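Local structure of putative protease (Parabacteroides distasonis ATCC 8503, 3KD4) at residues V177-R182 against P201-S206; I423-T428 against H492-P497. The protein is of unknown function but may be an exported protease, built in part from domains of the DUF3857 and DUF3858 families. All coordinates share one frame; numbering follows the deposited sequence.

Contact 1: residues V177-R182 against P201-S206; sequences VHWTLR and PHLVAS
Trp-179 and Leu-203 meet where one beta-sheet packs on another through apolar side chains. Strand 174-184 belongs to a large mixed sheet and strand 202-206 is the middle strand of a small antiparallel one. With the CA atoms of Trp-179 and Leu-203 9.5 Å apart, no backbone hydrogen bond spans the gap between the two segments.

The methyl CD1 of Leu-203 is set over one face of the indole, 3.8 Å from the centroid of its six-membered ring and 16° off the normal, a CH-pi contact displaced toward the outer rim of the indole. Its nearest ring atom is CH2 of Trp-179, at 3.7 Å. With CG of Leu-203 anti to the backbone N (chi1 176°), the branch extends toward the indole, and chi2 (66°) turns CD1 onto its benzene part, the two side chains crossing at about a right angle. CG2 of Val-177 lies over the opposite face, 3.5 Å above the ring plane and toward the rim, so methyl groups from its own strand and from the facing sheet flank the benzene part on both faces.

Two residues further along, Leu-181 puts its CD2 methyl against the ring of Pro-201, 3.7 Å from CB, just before strand 202-206 begins. Leu-159 of the neighbouring strand 156-160 touches both Trp-179 and Leu-181, extending the apolar layer across the small sheet.

Replacing Trp-179 by an alanine would probably open a gap between the sheets and leave the CD1 methyl of Leu-203 without the aromatic face on which it rests. All four residues that touch are buried, and their cohesion comes from dispersion and shape complementarity, with no polar bond passing between the two segments.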
loop_
_atom_site.group_PDB
_atom_site.type_symbol
_atom_site.label_atom_id
_atom_site.label_comp_id
_atom_site.label_asym_id
_atom_site.label_seq_id
_atom_site.Cartn_x
_atom_site.Cartn_y
_atom_site.Cartn_z
ATOM N N VAL A 177 -10.595 -21.706 17.267
ATOM C CA VAL A 177 -11.703 -20.904 16.833
ATOM C C VAL A 177 -11.753 -20.985 15.308
ATOM O O VAL A 177 -10.704 -20.991 14.637
ATOM C CB VAL A 177 -11.593 -19.448 17.342
ATOM C CG1 VAL A 177 -10.285 -18.817 16.927
ATOM C CG2 VAL A 177 -12.741 -18.609 16.865
ATOM N N HIS A 178 -12.955 -21.092 14.775
ATOM C CA HIS A 178 -13.111 -21.187 13.353
ATOM C C HIS A 178 -14.292 -20.395 12.851
ATOM O O HIS A 178 -15.227 -20.116 13.608
ATOM C CB HIS A 178 -13.154 -22.650 12.860
ATOM C CG HIS A 178 -14.284 -23.472 13.396
ATOM N ND1 HIS A 178 -14.185 -24.234 14.544
ATOM C CD2 HIS A 178 -15.530 -23.694 12.908
ATOM C CE1 HIS A 178 -15.323 -24.877 14.744
ATOM N NE2 HIS A 178 -16.161 -24.558 13.776
ATOM N N TRP A 179 -14.218 -20.020 11.572
ATOM C CA TRP A 179 -15.308 -19.340 10.912
ATOM C C TRP A 179 -15.544 -19.986 9.537
ATOM O O TRP A 179 -14.589 -20.454 8.911
ATOM C CB TRP A 179 -14.932 -17.874 10.669
ATOM C CG TRP A 179 -14.596 -17.028 11.823
ATOM C CD1 TRP A 179 -15.356 -16.012 12.310
ATOM C CD2 TRP A 179 -13.373 -17.022 12.599
ATOM N NE1 TRP A 179 -14.714 -15.394 13.351
ATOM C CE2 TRP A 179 -13.491 -15.974 13.544
ATOM C CE3 TRP A 179 -12.205 -17.774 12.579
ATOM C CZ2 TRP A 179 -12.497 -15.694 14.488
ATOM C CZ3 TRP A 179 -11.207 -17.497 13.514
ATOM C CH2 TRP A 179 -11.365 -16.471 14.459
ATOM N N THR A 180 -16.791 -19.909 9.038
ATOM C CA THR A 180 -17.111 -20.355 7.693
ATOM C C THR A 180 -17.818 -19.245 6.934
ATOM O O THR A 180 -18.867 -18.758 7.354
ATOM C CB THR A 180 -17.940 -21.626 7.716
ATOM O OG1 THR A 180 -17.195 -22.641 8.399
ATOM C CG2 THR A 180 -18.237 -22.125 6.272
ATOM N N LEU A 181 -17.192 -18.745 5.868
ATOM C CA LEU A 181 -17.817 -17.696 5.056
ATOM C C LEU A 181 -18.270 -18.346 3.748
ATOM O O LEU A 181 -17.621 -19.272 3.249
ATOM C CB LEU A 181 -16.837 -16.558 4.790
ATOM C CG LEU A 181 -16.209 -15.732 5.925
ATOM C CD1 LEU A 181 -15.155 -16.508 6.738
ATOM C CD2 LEU A 181 -15.584 -14.454 5.316
ATOM N N ARG A 182 -19.415 -17.915 3.221
ATOM C CA ARG A 182 -19.935 -18.448 1.984
ATOM C C ARG A 182 -20.229 -17.354 1.003
ATOM O O ARG A 182 -20.643 -16.260 1.368
ATOM C CB ARG A 182 -21.198 -19.252 2.233
ATOM C CG ARG A 182 -20.944 -20.374 3.238
ATOM C CD ARG A 182 -22.150 -21.251 3.424
ATOM N NE ARG A 182 -21.824 -22.318 4.356
ATOM C CZ ARG A 182 -21.142 -23.416 4.035
ATOM N NH1 ARG A 182 -20.741 -23.648 2.788
ATOM N NH2 ARG A 182 -20.870 -24.307 4.963
ATOM N N PRO A 201 -13.560 -9.090 3.431
ATOM C CA PRO A 201 -13.329 -9.884 4.655
ATOM C C PRO A 201 -11.857 -10.144 4.931
ATOM O O PRO A 201 -11.105 -10.506 4.023
ATOM C CB PRO A 201 -14.128 -11.181 4.425
ATOM C CG PRO A 201 -14.836 -11.030 3.176
ATOM C CD PRO A 201 -14.512 -9.733 2.513
ATOM N N HIS A 202 -11.441 -9.883 6.167
ATOM C CA HIS A 202 -10.090 -10.100 6.605
ATOM C C HIS A 202 -10.143 -10.718 7.995
ATOM O O HIS A 202 -10.893 -10.236 8.865
ATOM C CB HIS A 202 -9.332 -8.782 6.791
ATOM C CG HIS A 202 -8.677 -8.263 5.568
ATOM N ND1 HIS A 202 -9.388 -7.655 4.551
ATOM C CD2 HIS A 202 -7.365 -8.155 5.235
ATOM C CE1 HIS A 202 -8.542 -7.242 3.618
ATOM N NE2 HIS A 202 -7.311 -7.538 4.006
ATOM N N LEU A 203 -9.293 -11.716 8.227
ATOM C CA LEU A 203 -9.128 -12.295 9.563
ATOM C C LEU A 203 -7.889 -11.647 10.175
ATOM O O LEU A 203 -6.796 -11.684 9.577
ATOM C CB LEU A 203 -8.962 -13.808 9.462
ATOM C CG LEU A 203 -8.685 -14.560 10.769
ATOM C CD1 LEU A 203 -9.935 -14.438 11.688
ATOM C CD2 LEU A 203 -8.295 -16.008 10.490
ATOM N N VAL A 204 -8.052 -11.060 11.359
ATOM C CA VAL A 204 -6.951 -10.449 12.107
ATOM C C VAL A 204 -6.936 -11.073 13.487
ATOM O O VAL A 204 -7.973 -11.183 14.144
ATOM C CB VAL A 204 -7.102 -8.914 12.192
ATOM C CG1 VAL A 204 -5.922 -8.250 12.984
ATOM C CG2 VAL A 204 -7.268 -8.346 10.774
ATOM N N ALA A 205 -5.752 -11.504 13.909
ATOM C CA ALA A 205 -5.617 -12.236 15.160
ATOM C C ALA A 205 -4.199 -12.164 15.664
ATOM O O ALA A 205 -3.220 -12.033 14.880
ATOM C CB ALA A 205 -6.071 -13.740 15.006
ATOM N N SER A 206 -4.078 -12.303 16.982
ATOM C CA SER A 206 -2.802 -12.172 17.663
ATOM C C SER A 206 -2.784 -12.930 18.969
ATOM O O SER A 206 -3.777 -12.923 19.699
ATOM C CB SER A 206 -2.546 -10.683 17.954
ATOM O OG SER A 206 -1.409 -10.473 18.752
#

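Contact 2: residues I423-T428 against H492-P497; sequences IREEVT and HEWTNP
Helix 481-495 lies over the mixed sheet that includes strand 423-433, and Trp-494, in the last turn of the helix, reaches down to Glu-425 and Val-427 of that strand. The CA atoms of Trp-494 and Glu-425 remain 10.1 Å apart, a distance spanned by the indole together with the Glu-425 side chain. The CG of Trp-494 is anti to the backbone N (chi1 -175°), which carries the ring away from the helix and toward the strand.

The six-membered end of the indole leads. CG2 of Val-427 comes up to its edge, near the ring plane, 4.0 Å from CH2 of Trp-494. Alternating along the strand, Glu-425 points the same way, and its OE1 lies 3.7 Å from CZ2 of Trp-494, with the carboxylate turned 74° from the ring plane. That is van der Waals contact: the hydrogen bonds of the two side chains run to other residues. OE2 of Glu-425 accepts one from the backbone N of Ile-401, while NE1 of Trp-494 donates to OD2 of Asp-402. Arg-470 adds a cation-pi interaction with the indole and also bonds the carbonyl O of Trp-494.

The two segments themselves are joined by packing, while the loop holding Ile-401 and Asp-402 takes up one oxygen of Glu-425 and the indole N-H, which would help hold both groups in place.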
loop_
_atom_site.group_PDB
_atom_site.type_symbol
_atom_site.label_atom_id
_atom_site.label_comp_id
_atom_site.label_asym_id
_atom_site.label_seq_id
_atom_site.Cartn_x
_atom_site.Cartn_y
_atom_site.Cartn_z
ATOM N N ILE A 423 -5.907 18.227 -2.048
ATOM C CA ILE A 423 -4.978 18.938 -2.882
ATOM C C ILE A 423 -5.508 20.326 -3.214
ATOM O O ILE A 423 -6.751 20.571 -3.249
ATOM C CB ILE A 423 -4.689 18.130 -4.185
ATOM C CG1 ILE A 423 -3.400 18.628 -4.850
ATOM C CG2 ILE A 423 -5.927 18.187 -5.132
ATOM C CD1 ILE A 423 -2.543 17.536 -5.455
ATOM N N ARG A 424 -4.549 21.220 -3.428
ATOM C CA ARG A 424 -4.813 22.562 -3.918
ATOM C C ARG A 424 -3.744 22.891 -4.929
ATOM O O ARG A 424 -2.533 22.843 -4.608
ATOM C CB ARG A 424 -4.755 23.585 -2.794
ATOM C CG ARG A 424 -5.674 23.319 -1.626
ATOM C CD ARG A 424 -5.401 24.304 -0.484
ATOM N NE ARG A 424 -6.128 25.570 -0.568
ATOM C CZ ARG A 424 -5.670 26.644 -1.190
ATOM N NH1 ARG A 424 -4.498 26.587 -1.800
ATOM N NH2 ARG A 424 -6.380 27.768 -1.201
ATOM N N GLU A 425 -4.164 23.224 -6.150
ATOM C CA GLU A 425 -3.199 23.546 -7.202
ATOM C C GLU A 425 -3.506 24.871 -7.877
ATOM O O GLU A 425 -4.670 25.207 -8.103
ATOM C CB GLU A 425 -3.145 22.457 -8.267
ATOM C CG GLU A 425 -3.239 21.071 -7.743
ATOM C CD GLU A 425 -2.858 20.016 -8.745
ATOM O OE1 GLU A 425 -2.502 20.344 -9.907
ATOM O OE2 GLU A 425 -2.916 18.830 -8.346
ATOM N N GLU A 426 -2.450 25.610 -8.193
ATOM C CA GLU A 426 -2.565 26.805 -9.003
ATOM C C GLU A 426 -1.507 26.772 -10.085
ATOM O O GLU A 426 -0.316 26.600 -9.782
ATOM C CB GLU A 426 -2.395 28.046 -8.162
ATOM C CG GLU A 426 -2.364 29.311 -8.997
ATOM C CD GLU A 426 -2.023 30.526 -8.171
ATOM O OE1 GLU A 426 -0.904 30.565 -7.603
ATOM O OE2 GLU A 426 -2.882 31.421 -8.070
ATOM N N VAL A 427 -1.935 26.923 -11.343
ATOM C CA VAL A 427 -1.003 26.961 -12.458
ATOM C C VAL A 427 -1.232 28.272 -13.217
ATOM O O VAL A 427 -2.359 28.551 -13.649
ATOM C CB VAL A 427 -1.171 25.758 -13.420
ATOM C CG1 VAL A 427 -0.094 25.813 -14.539
ATOM C CG2 VAL A 427 -1.090 24.437 -12.638
ATOM N N THR A 428 -0.166 29.058 -13.365
ATOM C CA THR A 428 -0.222 30.345 -14.043
ATOM C C THR A 428 0.528 30.288 -15.357
ATOM O O THR A 428 1.727 30.027 -15.374
ATOM C CB THR A 428 0.374 31.430 -13.178
ATOM O OG1 THR A 428 -0.411 31.539 -11.994
ATOM C CG2 THR A 428 0.384 32.796 -13.914
ATOM N N HIS A 492 -12.619 16.094 -13.921
ATOM C CA HIS A 492 -12.729 16.203 -15.364
ATOM C C HIS A 492 -12.543 17.663 -15.867
ATOM O O HIS A 492 -11.920 17.898 -16.894
ATOM C CB HIS A 492 -14.078 15.621 -15.787
ATOM C CG HIS A 492 -14.396 15.809 -17.231
ATOM N ND1 HIS A 492 -13.739 15.114 -18.228
ATOM C CD2 HIS A 492 -15.325 16.575 -17.848
ATOM C CE1 HIS A 492 -14.224 15.481 -19.402
ATOM N NE2 HIS A 492 -15.196 16.356 -19.199
ATOM N N GLU A 493 -13.074 18.637 -15.135
ATOM C CA GLU A 493 -12.890 20.043 -15.535
ATOM C C GLU A 493 -11.407 20.370 -15.561
ATOM O O GLU A 493 -10.930 21.069 -16.469
ATOM C CB GLU A 493 -13.643 21.005 -14.617
ATOM C CG GLU A 493 -13.605 22.472 -15.123
ATOM C CD GLU A 493 -14.972 23.011 -15.517
ATOM O OE1 GLU A 493 -15.837 22.233 -15.930
ATOM O OE2 GLU A 493 -15.167 24.232 -15.385
ATOM N N TRP A 494 -10.665 19.814 -14.607
ATOM C CA TRP A 494 -9.225 20.017 -14.552
ATOM C C TRP A 494 -8.472 19.342 -15.701
ATOM O O TRP A 494 -7.608 19.968 -16.314
ATOM C CB TRP A 494 -8.640 19.552 -13.209
ATOM C CG TRP A 494 -7.206 19.869 -13.103
ATOM C CD1 TRP A 494 -6.175 19.025 -13.288
ATOM C CD2 TRP A 494 -6.637 21.148 -12.816
ATOM N NE1 TRP A 494 -4.972 19.694 -13.155
ATOM C CE2 TRP A 494 -5.234 21.000 -12.838
ATOM C CE3 TRP A 494 -7.174 22.400 -12.532
ATOM C CZ2 TRP A 494 -4.360 22.064 -12.581
ATOM C CZ3 TRP A 494 -6.306 23.470 -12.263
ATOM C CH2 TRP A 494 -4.916 23.289 -12.282
ATOM N N THR A 495 -8.789 18.080 -15.978
ATOM C CA THR A 495 -7.962 17.268 -16.878
ATOM C C THR A 495 -8.373 17.383 -18.349
ATOM O O THR A 495 -7.561 17.133 -19.215
ATOM C CB THR A 495 -7.970 15.775 -16.505
ATOM O OG1 THR A 495 -9.318 15.272 -16.555
ATOM C CG2 THR A 495 -7.378 15.551 -15.072
ATOM N N ASN A 496 -9.627 17.726 -18.627
ATOM C CA ASN A 496 -10.126 17.788 -20.032
ATOM C C ASN A 496 -9.253 18.743 -20.848
ATOM O O ASN A 496 -9.198 19.931 -20.545
ATOM C CB ASN A 496 -11.565 18.277 -20.038
ATOM C CG ASN A 496 -12.192 18.268 -21.407
ATOM O OD1 ASN A 496 -12.187 17.254 -22.074
ATOM N ND2 ASN A 496 -12.824 19.393 -21.801
ATOM N N PRO A 497 -8.533 18.226 -21.852
ATOM C CA PRO A 497 -7.556 19.035 -22.615
ATOM C C PRO A 497 -8.150 20.278 -23.266
ATOM O O PRO A 497 -7.470 21.299 -23.361
ATOM C CB PRO A 497 -7.067 18.071 -23.714
ATOM C CG PRO A 497 -7.404 16.707 -23.232
ATOM C CD PRO A 497 -8.606 16.833 -22.329
#

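Overall arrangement
The two contacts illustrate the same principle, a buried tryptophan spanning the gap between layers, in separate parts of an elongated chain. Contact 1 joins sheet to sheet, and contact 2 seats a helix on a sheet. Their centres are 44 Å apart and their nearest atoms about 26 Å, so neither touches the other; they lie on opposite sides of the chain's centre, about 22 and 26 Å from it. Along the sequence contact 1 closes before contact 2 opens, and several helices and a five-stranded antiparallel sheet are threaded between them. No catalytic residue or ligand is assigned near either contact, and both are consistent with plain structural packing within their own parts of the fold.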